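Local coordinates for Two-component system response regulator/GGDEF domain protein (Aeromonas salmonicida, PDB 3LUF) that probably makes cyclic di-GMP from two GTP as a magnesium-dependent diguanylate cyclase, this piece holding its two CheY-like receiver domains, at residues B[26-31]-B[115-120]. Residues are numbered along the deposited sequence; the frame is centred on the assembly and turned at random.
Sequences QQTGLE and LVHRLY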
loop_
_atom_site.group_PDB
_atom_site.type_symbol
_atom_site.label_atom_id
_atom_site.label_comp_id
_atom_site.label_asym_id
_atom_site.label_seq_id
_atom_site.Cartn_x
_atom_site.Cartn_y
_atom_site.Cartn_z
ATOM N N GLN B 26 -17.016 -15.718 -10.784
ATOM C CA GLN B 26 -16.871 -16.331 -9.472
ATOM C C GLN B 26 -16.426 -15.318 -8.432
ATOM O O GLN B 26 -16.818 -15.406 -7.277
ATOM C CB GLN B 26 -15.926 -17.521 -9.568
ATOM C CG GLN B 26 -15.472 -18.142 -8.259
ATOM C CD GLN B 26 -14.309 -19.065 -8.545
ATOM O OE1 GLN B 26 -14.502 -20.183 -9.011
ATOM N NE2 GLN B 26 -13.101 -18.584 -8.331
ATOM N N GLN B 27 -15.654 -14.331 -8.853
ATOM C CA GLN B 27 -15.000 -13.433 -7.935
ATOM C C GLN B 27 -15.570 -12.025 -7.897
ATOM O O GLN B 27 -15.197 -11.242 -7.035
ATOM C CB GLN B 27 -13.490 -13.394 -8.243
ATOM C CG GLN B 27 -12.840 -14.757 -8.135
ATOM C CD GLN B 27 -11.370 -14.725 -8.505
ATOM O OE1 GLN B 27 -10.598 -13.913 -7.983
ATOM N NE2 GLN B 27 -10.977 -15.617 -9.402
ATOM N N THR B 28 -16.465 -11.689 -8.828
ATOM C CA THR B 28 -17.147 -10.392 -8.801
ATOM C C THR B 28 -18.668 -10.536 -8.869
ATOM O O THR B 28 -19.189 -11.637 -9.123
ATOM C CB THR B 28 -16.719 -9.473 -9.964
ATOM O OG1 THR B 28 -17.470 -9.778 -11.145
ATOM C CG2 THR B 28 -15.205 -9.599 -10.235
ATOM N N GLY B 29 -19.344 -9.410 -8.657
ATOM C CA GLY B 29 -20.800 -9.320 -8.810
ATOM C C GLY B 29 -21.276 -8.814 -10.159
ATOM O O GLY B 29 -22.448 -8.459 -10.323
ATOM N N LEU B 30 -20.385 -8.795 -11.148
ATOM C CA LEU B 30 -20.710 -8.251 -12.473
ATOM C C LEU B 30 -21.427 -9.237 -13.407
ATOM O O LEU B 30 -21.050 -10.407 -13.482
ATOM C CB LEU B 30 -19.422 -7.769 -13.155
ATOM C CG LEU B 30 -18.722 -6.613 -12.438
ATOM C CD1 LEU B 30 -17.309 -6.447 -13.004
ATOM C CD2 LEU B 30 -19.517 -5.376 -12.598
ATOM N N GLU B 31 -22.450 -8.756 -14.121
ATOM C CA GLU B 31 -23.040 -9.506 -15.242
ATOM C C GLU B 31 -22.109 -9.377 -16.438
ATOM O O GLU B 31 -21.543 -8.309 -16.668
ATOM C CB GLU B 31 -24.403 -8.953 -15.648
ATOM C CG GLU B 31 -25.609 -9.803 -15.240
ATOM C CD GLU B 31 -26.405 -9.149 -14.133
ATOM O OE1 GLU B 31 -25.781 -8.517 -13.253
ATOM O OE2 GLU B 31 -27.650 -9.240 -14.157
ATOM N N LEU B 115 -9.250 -5.777 -11.145
ATOM C CA LEU B 115 -9.466 -4.469 -11.755
ATOM C C LEU B 115 -10.949 -4.199 -11.958
ATOM O O LEU B 115 -11.439 -3.133 -11.572
ATOM C CB LEU B 115 -8.784 -4.402 -13.107
ATOM C CG LEU B 115 -8.961 -3.116 -13.912
ATOM C CD1 LEU B 115 -8.563 -1.877 -13.153
ATOM C CD2 LEU B 115 -8.157 -3.211 -15.216
ATOM N N VAL B 116 -11.661 -5.140 -12.560
ATOM C CA VAL B 116 -13.079 -4.840 -12.910
ATOM C C VAL B 116 -13.950 -4.740 -11.660
ATOM O O VAL B 116 -14.931 -3.982 -11.624
ATOM C CB VAL B 116 -13.696 -5.817 -13.958
ATOM C CG1 VAL B 116 -12.885 -5.693 -15.289
ATOM C CG2 VAL B 116 -13.762 -7.268 -13.425
ATOM N N HIS B 117 -13.581 -5.505 -10.641
ATOM C CA HIS B 117 -14.252 -5.420 -9.346
ATOM C C HIS B 117 -14.030 -4.022 -8.744
ATOM O O HIS B 117 -14.964 -3.366 -8.284
ATOM C CB HIS B 117 -13.748 -6.565 -8.463
ATOM C CG HIS B 117 -14.276 -6.557 -7.059
ATOM N ND1 HIS B 117 -15.572 -6.912 -6.737
ATOM C CD2 HIS B 117 -13.648 -6.325 -5.887
ATOM C CE1 HIS B 117 -15.723 -6.874 -5.426
ATOM N NE2 HIS B 117 -14.570 -6.518 -4.887
ATOM N N ARG B 118 -12.795 -3.548 -8.778
ATOM C CA ARG B 118 -12.495 -2.230 -8.323
ATOM C C ARG B 118 -13.199 -1.165 -9.163
ATOM O O ARG B 118 -13.746 -0.188 -8.619
ATOM C CB ARG B 118 -10.957 -2.067 -8.425
ATOM C CG ARG B 118 -10.356 -0.937 -7.721
ATOM C CD ARG B 118 -10.442 -1.076 -6.193
ATOM N NE ARG B 118 -11.563 -0.288 -5.698
ATOM C CZ ARG B 118 -12.211 -0.548 -4.562
ATOM N NH1 ARG B 118 -13.188 0.260 -4.176
ATOM N NH2 ARG B 118 -11.868 -1.599 -3.797
ATOM N N LEU B 119 -13.172 -1.300 -10.493
ATOM C CA LEU B 119 -13.827 -0.277 -11.328
ATOM C C LEU B 119 -15.310 -0.190 -11.039
ATOM O O LEU B 119 -15.852 0.904 -10.975
ATOM C CB LEU B 119 -13.644 -0.587 -12.839
ATOM C CG LEU B 119 -12.194 -0.425 -13.318
ATOM C CD1 LEU B 119 -12.084 -0.985 -14.774
ATOM C CD2 LEU B 119 -11.670 0.998 -13.279
ATOM N N TYR B 120 -15.947 -1.325 -10.794
ATOM C CA TYR B 120 -17.362 -1.310 -10.408
ATOM C C TYR B 120 -17.571 -0.532 -9.098
ATOM O O TYR B 120 -18.435 0.368 -9.011
ATOM C CB TYR B 120 -17.949 -2.728 -10.274
ATOM C CG TYR B 120 -19.295 -2.640 -9.625
ATOM C CD1 TYR B 120 -20.413 -2.317 -10.387
ATOM C CD2 TYR B 120 -19.434 -2.709 -8.207
ATOM C CE1 TYR B 120 -21.663 -2.150 -9.788
ATOM C CE2 TYR B 120 -20.678 -2.515 -7.619
ATOM C CZ TYR B 120 -21.771 -2.260 -8.412
ATOM O OH TYR B 120 -22.984 -2.062 -7.842
#
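Thr28 and His117 bring the two backbones nearest, their CA atoms 5.8 Å apart, where the end of helix 14-27 gives way to a loop that passes beside helix 106-122. Thr28 is the first residue to abandon helical angles, and the chain then runs through Gly29 and Leu30 into strand 31-35. The turn is braced from within: Thr28 OG1 accepts the backbone N-H of Leu30 at 3.1 Å, an ST turn with a fairly straight bond (165°), and the same hydroxyl is hydrogen-bonded to the carbonyl of Ile24 one helical turn back. With chi1 at 84°, OG1 sits between the backbone N and carbonyl carbon, while CG2 is left to meet the helix, lying 3.8 Å from His117 CB. No hydrogen bond joins the two segments; what holds them is apolar.

Leu30 does most of this work by splitting its two methyls between residues one helical turn apart. CD1 rests 3.7 Å from Val116 CG2 and equally near the backbone O of Val116, whereas Leu30 CD2 lies 3.9 Å from Tyr120 CB and as near to Tyr120 CD1, approaching the ring obliquely. The tyrosine ring is turned anti to its own backbone N (chi1 169°), beside the carbonyl carbon, and the leucine and tyrosine side chains run past each other in opposite directions. The example illustrates how the first of the two receiver domains here sets its first and last helices side by side on one face of the parallel sheet, in this case through the loop leading to the edge strand. Beneath them, Leu30 also touches Ile7 of strand 6-10 and Val116 lies on Val51 and Leu53 of strand 49-55, while Gln27 is hydrogen-bonded to Gln110, an earlier residue of helix 106-122.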